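Local atomic coordinates of secreted protein ASP-2 (Necator americanus, PDB entry 1U53), a protein that is secreted by the hookworm as a pathogenesis-related-1 protein of the CAP family and serves as a vaccine antigen, its molecular activity not being firmly established. Residues Asn65-Cys70 against Gly147-Ala152; Ile87-Asp92 against Ser154-Val159; Gln137-Glu142 against Asp173-Gly178. All coordinates share one frame; numbering follows the deposited sequence.

Contact 1. Residues Asn65-Cys70 against Gly147-Ala152; sequences NNAKQC and GCYVEA
Lys68 reaches from the turn that follows helix 57-67 to two acceptors on the strand opposite, Glu151 and Tyr149, and so illustrates how one ammonium group can tie such a turn to a sheet. Its NZ lies 2.9 Å from Glu151 OE1 in a salt bridge, meeting that oxygen on the syn side but 28° out of the carboxylate plane. The same nitrogen donates to Tyr149 OH at 3.1 Å. A bend at chi2 (-74°) folds the lysine chain back toward the strand, where CD passes 3.5 Å from Glu151 OE2 and the two side chains cross at about a right angle. The phenol oxygen's stronger partner is the carbonyl of Asn10, to which it is also hydrogen-bonded, so that it joins the lysine to the N-terminal part of the chain. The carboxylate is held at both oxygens: a water donates to Glu151 OE2 and also to Lys68 O, adding a bridge from the turn's backbone to the strand. This pairing of charges probably stabilises the ionised form of each group. Carbon and sulfur contacts accompany these polar bonds. Ala67 CB sits 3.8 Å from Tyr149 CD2, approaching the ring obliquely, and Glu151 lays its CG 3.7 Å from Cys70 SG. The backbone closes in a type I turn from Ala67 to Cys70, where Cys70 N donates to Ala67 O and Cys70 takes up a positive phi. Gln69 NE2 donates to Asn65 O, 3.0 Å away, a bond lying in the glutamine's amide plane. Helix 57-67 thus packs against one face of the sheet, with Ala67 also touching Val160 of strand 157-164, while Val150 on strand 145-152 turns the other way, toward helices 14-32 and 97-109, and the Cys70-Cys153 disulfide fastens the turn just past the strand's end.

Contact 2. Residues Ile87-Asp92 against Ser154-Val159; sequences IFMSSD and SNMCYV
Met89 overlaps Met156 at about a right angle, its CE methyl resting 3.7 Å from Met156 CB and its sulfur 3.8 Å from Met156 SD. The bend at chi3 (-80°) is what swings that methyl across to Met156, just before the partner strand begins. Farther along the same face, Tyr158 leans toward the partner strand. Phe88 O lies at the edge of the Tyr158 ring, 3.5 Å from Tyr158 CD1, and Ile87 CB approaches that ring obliquely; the phenol oxygen itself is hydrogen-bonded to the side chain of Asn66 and the backbone N of Lys73. The opposite face carries Phe88, Val159, Ser90 and Cys157. There Val159 CG2 meets the edge of the Phe88 ring at CD2, 3.9 Å away, and Ala104, Ala107 and Trp108 of helix 97-109 pack on the phenylalanine.

Two hydrogen-bonded pairs, Phe88 with Val159 and Ser90 with Cys157, flank the non-hydrogen-bonded pair of Met89 and Tyr158. Each outer pair exchanges two bonds, the shortest being Cys157 N to Ser90 O at 2.8 Å. At the strand's end Ser90 OG accepts from Asp92 N in an ST turn, and a water donating to Ser91 O and Asn155 O joins the two loops where the backbones part. Antiparallel pairing of this kind, with helices packed on both faces of the sheet, is characteristic of the alpha-beta-alpha sandwich of CAP proteins, in which strand 84-90 forms an edge.

Contact 3. Residues Gln137-Glu142 against Asp173-Gly178; sequences QMVWQE and DIYEKG
Ile174 lies over the indole of Trp140, its CA 4.0 Å from the centroid of the six-membered ring and 28° off the normal, a CH-pi contact on one face. The two side chains cross at about a right angle, bringing Ile174 CG1 3.9 Å from Trp140 CZ3. On its other branch, Ile174 CG2 touches Val139 CG2 at 3.8 Å, and Tyr175 sits beside this pair, with Val31 of helix 14-32 and Phe109 of helix 97-109 extending the apolar packing. This is the tight, buried part of the contact.

Gln141 marks the change to the wetter side. Its backbone N donates to Ile174 O at 2.9 Å, while its side chain, extended beyond CG, carries OE1 to the backbone N of Glu176, 2.9 Å away and at a nearly straight 174°. One water donates to Gln141 OE1 and Glu176 O; a second links Gln141 NE2 to Glu176 OE1. A third joins Ile174 O to Glu142 N, so water also reaches the margin of the Trp140-Ile174 contact. The amide nitrogen also donates to Glu142 OE2, at 2.8 Å, through that oxygen's anti lone pair.

Both hydrogens of the Gln141 amide and its oxygen are therefore engaged, which fixes the rotation of the group. The carboxylates have lysine partners, Lys51 for Glu142 and Lys183 for Glu176. The chemistry suggests that a neutral side-chain amide, acting much as a peptide group would, extends the backbone bond between the segment leaving helix 133-138 and loop 173-178, with charge kept to the margin.

From the N terminus, helix 57-67 delivers 65-70 to contact 1, and strand 84-90 brings 87-92 to contact 2; 137-142 follows, leaving helix 133-138 for contact 3. Strand 145-152 then closes contact 1 across 76 residues, 154-159 closes contact 2 across 61, and 173-178 closes contact 3 across 30. No loop nests within another: all three cross. Contacts 1 and 2 touch and share a sheet, since strands 145-152 and 157-164 are neighbours in it, joined by Glu151 N to Tyr158 O. Contact 3 lies on the opposite side of the chain's centre, its centre about 26 Å from that of contact 1 and about 28 Å from that of contact 2, tying the later loop region to the end of helix 133-138.

Contact 1. Residues Asn65-Cys70 against Gly147-Ala152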
# COMPACT_ATOMS: atom_id res chain seq x y z
N ASN A 65 6.32 12.26 9.83
CA ASN A 65 6.49 12.38 11.26
C ASN A 65 7.06 11.08 11.85
O ASN A 65 7.81 11.12 12.80
CB ASN A 65 5.16 12.71 11.94
CG ASN A 65 4.68 14.11 11.65
OD1 ASN A 65 5.43 14.93 11.12
ND2 ASN A 65 3.39 14.38 11.92
N ASN A 66 6.68 9.93 11.28
CA ASN A 66 7.25 8.66 11.72
C ASN A 66 8.66 8.52 11.18
O ASN A 66 9.62 8.39 11.94
CB ASN A 66 6.36 7.50 11.21
CG ASN A 66 6.86 6.11 11.64
OD1 ASN A 66 8.02 5.94 11.97
ND2 ASN A 66 5.96 5.11 11.62
N ALA A 67 8.78 8.61 9.86
CA ALA A 67 10.12 8.42 9.25
C ALA A 67 11.19 9.28 9.89
O ALA A 67 12.26 8.79 10.10
CB ALA A 67 10.06 8.66 7.75
N LYS A 68 10.91 10.56 10.17
CA LYS A 68 11.97 11.45 10.64
C LYS A 68 12.55 11.04 11.99
O LYS A 68 13.64 11.49 12.36
CB LYS A 68 11.44 12.89 10.76
CG LYS A 68 11.24 13.53 9.40
CD LYS A 68 12.58 13.87 8.82
CE LYS A 68 12.52 14.89 7.69
NZ LYS A 68 13.81 14.89 6.94
N GLN A 69 11.82 10.24 12.78
CA GLN A 69 12.38 9.80 14.07
C GLN A 69 13.47 8.74 13.95
O GLN A 69 14.20 8.47 14.91
CB GLN A 69 11.28 9.26 14.96
CG GLN A 69 10.14 10.21 15.22
CD GLN A 69 9.00 9.53 15.95
OE1 GLN A 69 9.19 8.93 17.03
NE2 GLN A 69 7.81 9.62 15.39
N CYS A 70 13.57 8.10 12.77
CA CYS A 70 14.65 7.17 12.47
C CYS A 70 14.70 6.00 13.46
O CYS A 70 15.76 5.57 13.87
CB CYS A 70 16.00 7.92 12.40
SG CYS A 70 16.13 8.84 10.84
N GLY A 147 0.14 8.33 1.22
CA GLY A 147 1.16 9.39 1.38
C GLY A 147 2.36 8.70 2.03
O GLY A 147 2.17 7.95 2.98
N CYS A 148 3.58 8.94 1.52
CA CYS A 148 4.74 8.25 2.07
C CYS A 148 5.91 9.19 2.26
O CYS A 148 5.96 10.26 1.69
CB CYS A 148 5.18 7.15 1.07
SG CYS A 148 3.84 6.08 0.48
N TYR A 149 6.89 8.72 3.02
CA TYR A 149 8.13 9.48 3.17
C TYR A 149 9.30 8.52 3.28
O TYR A 149 9.17 7.46 3.92
CB TYR A 149 8.04 10.39 4.39
CG TYR A 149 9.09 11.49 4.43
CD1 TYR A 149 8.85 12.72 3.81
CD2 TYR A 149 10.33 11.27 5.04
CE1 TYR A 149 9.84 13.69 3.81
CE2 TYR A 149 11.31 12.23 5.04
CZ TYR A 149 11.06 13.45 4.43
OH TYR A 149 12.04 14.44 4.46
N VAL A 150 10.44 8.89 2.68
CA VAL A 150 11.70 8.13 2.73
C VAL A 150 12.72 9.01 3.39
O VAL A 150 12.95 10.17 2.94
CB VAL A 150 12.21 7.78 1.34
CG1 VAL A 150 13.51 6.99 1.41
CG2 VAL A 150 11.11 7.01 0.54
N GLU A 151 13.30 8.50 4.47
CA GLU A 151 14.30 9.24 5.24
C GLU A 151 15.63 8.54 5.20
O GLU A 151 15.71 7.35 5.48
CB GLU A 151 13.84 9.37 6.69
CG GLU A 151 14.81 10.15 7.62
CD GLU A 151 14.92 11.65 7.34
OE1 GLU A 151 14.36 12.14 6.35
OE2 GLU A 151 15.65 12.34 8.13
N ALA A 152 16.70 9.30 4.94
CA ALA A 152 18.04 8.73 5.02
C ALA A 152 18.52 8.91 6.42
O ALA A 152 19.04 9.98 6.76
CB ALA A 152 18.97 9.44 4.06
O HOH W 1 15.62 12.48 10.90

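Contact 2. Residues Ile87-Asp92 against Ser154-Val159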
# COMPACT_ATOMS: atom_id res chain seq x y z
N ILE A 87 5.68 -0.13 6.96
CA ILE A 87 7.04 0.42 7.13
C ILE A 87 8.08 -0.51 6.49
O ILE A 87 7.82 -1.72 6.30
CB ILE A 87 7.39 0.67 8.63
CG1 ILE A 87 7.39 -0.64 9.42
CG2 ILE A 87 6.46 1.73 9.21
CD1 ILE A 87 7.79 -0.43 10.90
N PHE A 88 9.22 0.04 6.09
CA PHE A 88 10.26 -0.75 5.40
C PHE A 88 11.60 -0.13 5.70
O PHE A 88 11.70 1.09 5.87
CB PHE A 88 10.03 -0.74 3.87
CG PHE A 88 11.19 -1.27 3.04
CD1 PHE A 88 11.32 -2.62 2.77
CD2 PHE A 88 12.13 -0.39 2.51
CE1 PHE A 88 12.40 -3.11 1.97
CE2 PHE A 88 13.24 -0.86 1.73
CZ PHE A 88 13.34 -2.24 1.48
N MET A 89 12.64 -0.95 5.77
CA MET A 89 13.97 -0.33 5.88
C MET A 89 14.98 -1.13 5.07
O MET A 89 14.85 -2.35 4.88
CB MET A 89 14.44 -0.24 7.33
CG MET A 89 14.57 -1.61 8.00
SD MET A 89 15.23 -1.43 9.66
CE MET A 89 16.93 -1.26 9.29
N SER A 90 16.02 -0.40 4.64
CA SER A 90 17.18 -0.99 4.00
C SER A 90 18.43 -0.47 4.70
O SER A 90 18.46 0.64 5.17
CB SER A 90 17.24 -0.49 2.56
OG SER A 90 18.49 -0.78 1.96
N SER A 91 19.50 -1.27 4.73
CA SER A 91 20.73 -0.79 5.32
C SER A 91 21.50 0.18 4.41
O SER A 91 22.47 0.78 4.87
CB SER A 91 21.68 -1.99 5.59
OG SER A 91 22.09 -2.49 4.32
N ASP A 92 21.07 0.34 3.15
CA ASP A 92 21.68 1.32 2.23
C ASP A 92 21.07 2.70 2.50
O ASP A 92 20.13 3.11 1.81
CB ASP A 92 21.40 0.87 0.79
CG ASP A 92 22.15 1.66 -0.27
OD1 ASP A 92 22.78 2.67 0.06
OD2 ASP A 92 22.05 1.25 -1.46
N SER A 154 20.82 7.66 9.88
CA SER A 154 22.26 7.44 9.99
C SER A 154 22.64 6.05 9.52
O SER A 154 23.64 5.87 8.79
CB SER A 154 22.72 7.66 11.43
OG SER A 154 22.48 9.01 11.80
N ASN A 155 21.84 5.05 9.89
CA ASN A 155 22.16 3.66 9.61
C ASN A 155 21.13 2.85 8.84
O ASN A 155 21.26 1.63 8.74
CB ASN A 155 22.50 2.91 10.91
CG ASN A 155 23.86 3.30 11.44
OD1 ASN A 155 24.53 4.18 10.89
ND2 ASN A 155 24.30 2.63 12.48
N MET A 156 20.13 3.52 8.28
CA MET A 156 19.14 2.83 7.45
C MET A 156 18.47 3.85 6.55
O MET A 156 18.43 5.05 6.86
CB MET A 156 18.05 2.16 8.30
CG MET A 156 17.22 3.17 9.12
SD MET A 156 15.88 2.30 9.98
CE MET A 156 15.41 3.61 11.10
N CYS A 157 17.91 3.36 5.46
CA CYS A 157 17.02 4.16 4.64
C CYS A 157 15.65 3.71 5.14
O CYS A 157 15.37 2.51 5.08
CB CYS A 157 17.19 3.82 3.15
SG CYS A 157 15.95 4.67 2.12
N TYR A 158 14.84 4.63 5.69
CA TYR A 158 13.61 4.25 6.38
C TYR A 158 12.40 4.79 5.62
O TYR A 158 12.33 5.98 5.32
CB TYR A 158 13.67 4.78 7.82
CG TYR A 158 12.47 4.48 8.69
CD1 TYR A 158 11.83 3.23 8.62
CD2 TYR A 158 12.04 5.39 9.64
CE1 TYR A 158 10.73 2.94 9.43
CE2 TYR A 158 10.91 5.11 10.44
CZ TYR A 158 10.27 3.89 10.34
OH TYR A 158 9.19 3.62 11.16
N VAL A 159 11.47 3.88 5.26
CA VAL A 159 10.34 4.23 4.40
C VAL A 159 9.08 3.98 5.17
O VAL A 159 8.89 2.89 5.73
CB VAL A 159 10.30 3.30 3.17
CG1 VAL A 159 9.07 3.54 2.30
CG2 VAL A 159 11.61 3.45 2.34
O HOH W 2 23.67 1.16 7.20

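Contact 3. Residues Gln137-Glu142 against Asp173-Gly178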
# COMPACT_ATOMS: atom_id res chain seq x y z
N GLN A 137 -2.83 -4.28 3.20
CA GLN A 137 -3.05 -2.84 3.21
C GLN A 137 -2.85 -2.21 1.81
O GLN A 137 -3.60 -1.33 1.41
CB GLN A 137 -2.20 -2.16 4.31
CG GLN A 137 -2.32 -0.64 4.32
CD GLN A 137 -3.76 -0.12 4.62
OE1 GLN A 137 -4.59 0.12 3.69
NE2 GLN A 137 -4.03 0.13 5.89
N MET A 138 -1.87 -2.69 1.04
CA MET A 138 -1.65 -2.08 -0.26
C MET A 138 -2.89 -2.27 -1.14
O MET A 138 -3.18 -1.41 -1.95
CB MET A 138 -0.47 -2.73 -0.99
CG MET A 138 0.86 -2.25 -0.45
SD MET A 138 2.25 -2.96 -1.40
CE MET A 138 2.13 -1.91 -2.88
N VAL A 139 -3.55 -3.44 -1.05
CA VAL A 139 -4.70 -3.71 -1.92
C VAL A 139 -6.06 -3.64 -1.23
O VAL A 139 -7.03 -4.21 -1.72
CB VAL A 139 -4.55 -5.07 -2.67
CG1 VAL A 139 -3.20 -5.11 -3.51
CG2 VAL A 139 -4.60 -6.27 -1.68
N TRP A 140 -6.13 -2.94 -0.09
CA TRP A 140 -7.39 -2.78 0.63
C TRP A 140 -8.35 -1.92 -0.22
O TRP A 140 -8.03 -0.79 -0.59
CB TRP A 140 -7.11 -2.10 1.97
CG TRP A 140 -8.26 -2.26 2.94
CD1 TRP A 140 -9.24 -1.36 3.22
CD2 TRP A 140 -8.47 -3.39 3.79
NE1 TRP A 140 -10.07 -1.88 4.23
CE2 TRP A 140 -9.64 -3.13 4.55
CE3 TRP A 140 -7.81 -4.61 3.95
CZ2 TRP A 140 -10.14 -4.06 5.48
CZ3 TRP A 140 -8.30 -5.53 4.86
CH2 TRP A 140 -9.46 -5.25 5.61
N GLN A 141 -9.52 -2.47 -0.54
CA GLN A 141 -10.40 -1.89 -1.54
C GLN A 141 -10.71 -0.45 -1.20
O GLN A 141 -10.69 0.41 -2.09
CB GLN A 141 -11.66 -2.72 -1.62
CG GLN A 141 -12.80 -2.03 -2.35
CD GLN A 141 -14.01 -2.89 -2.29
OE1 GLN A 141 -13.98 -3.99 -2.78
NE2 GLN A 141 -15.08 -2.40 -1.68
N GLU A 142 -11.06 -0.22 0.06
CA GLU A 142 -11.60 1.07 0.46
C GLU A 142 -10.54 2.12 0.76
O GLU A 142 -10.86 3.31 0.95
CB GLU A 142 -12.59 0.89 1.60
CG GLU A 142 -13.82 0.09 1.12
CD GLU A 142 -14.64 0.84 0.13
OE1 GLU A 142 -14.67 2.09 0.22
OE2 GLU A 142 -15.28 0.22 -0.76
N ASP A 173 -13.36 -8.08 4.88
CA ASP A 173 -12.74 -8.56 3.64
C ASP A 173 -11.79 -7.52 3.08
O ASP A 173 -12.10 -6.32 3.03
CB ASP A 173 -13.81 -8.81 2.58
CG ASP A 173 -14.59 -10.09 2.82
OD1 ASP A 173 -14.25 -10.87 3.73
OD2 ASP A 173 -15.50 -10.34 2.03
N ILE A 174 -10.67 -7.99 2.56
CA ILE A 174 -9.67 -7.08 1.96
C ILE A 174 -10.28 -6.34 0.77
O ILE A 174 -10.11 -5.12 0.59
CB ILE A 174 -8.44 -7.88 1.47
CG1 ILE A 174 -7.76 -8.67 2.64
CG2 ILE A 174 -7.44 -6.93 0.75
CD1 ILE A 174 -7.01 -9.94 2.10
N TYR A 175 -10.95 -7.09 -0.10
CA TYR A 175 -11.76 -6.47 -1.15
C TYR A 175 -12.91 -7.41 -1.49
O TYR A 175 -12.87 -8.59 -1.14
CB TYR A 175 -10.90 -6.14 -2.39
CG TYR A 175 -10.09 -7.28 -3.00
CD1 TYR A 175 -10.66 -8.13 -3.95
CD2 TYR A 175 -8.75 -7.52 -2.61
CE1 TYR A 175 -9.92 -9.19 -4.54
CE2 TYR A 175 -8.01 -8.57 -3.19
CZ TYR A 175 -8.59 -9.40 -4.13
OH TYR A 175 -7.87 -10.41 -4.67
N GLU A 176 -13.91 -6.86 -2.17
CA GLU A 176 -15.04 -7.62 -2.72
C GLU A 176 -14.64 -8.37 -3.97
O GLU A 176 -14.13 -7.77 -4.89
CB GLU A 176 -16.18 -6.64 -3.06
CG GLU A 176 -17.37 -7.32 -3.71
CD GLU A 176 -18.60 -6.43 -3.88
OE1 GLU A 176 -18.68 -5.32 -3.29
OE2 GLU A 176 -19.51 -6.85 -4.64
N LYS A 177 -14.93 -9.67 -4.03
CA LYS A 177 -14.58 -10.48 -5.22
C LYS A 177 -15.63 -10.36 -6.32
O LYS A 177 -16.83 -10.30 -6.05
CB LYS A 177 -14.47 -11.97 -4.85
CG LYS A 177 -13.31 -12.24 -3.86
CD LYS A 177 -13.08 -13.73 -3.60
CE LYS A 177 -14.10 -14.37 -2.70
NZ LYS A 177 -13.76 -15.89 -2.72
N GLY A 178 -15.17 -10.36 -7.56
CA GLY A 178 -16.03 -10.46 -8.71
C GLY A 178 -15.31 -9.92 -9.93
O GLY A 178 -14.15 -9.48 -9.83
O HOH W 3 -13.21 -5.16 -5.15
O HOH W 4 -17.64 -3.84 -1.31
O HOH W 5 -11.84 -2.77 1.79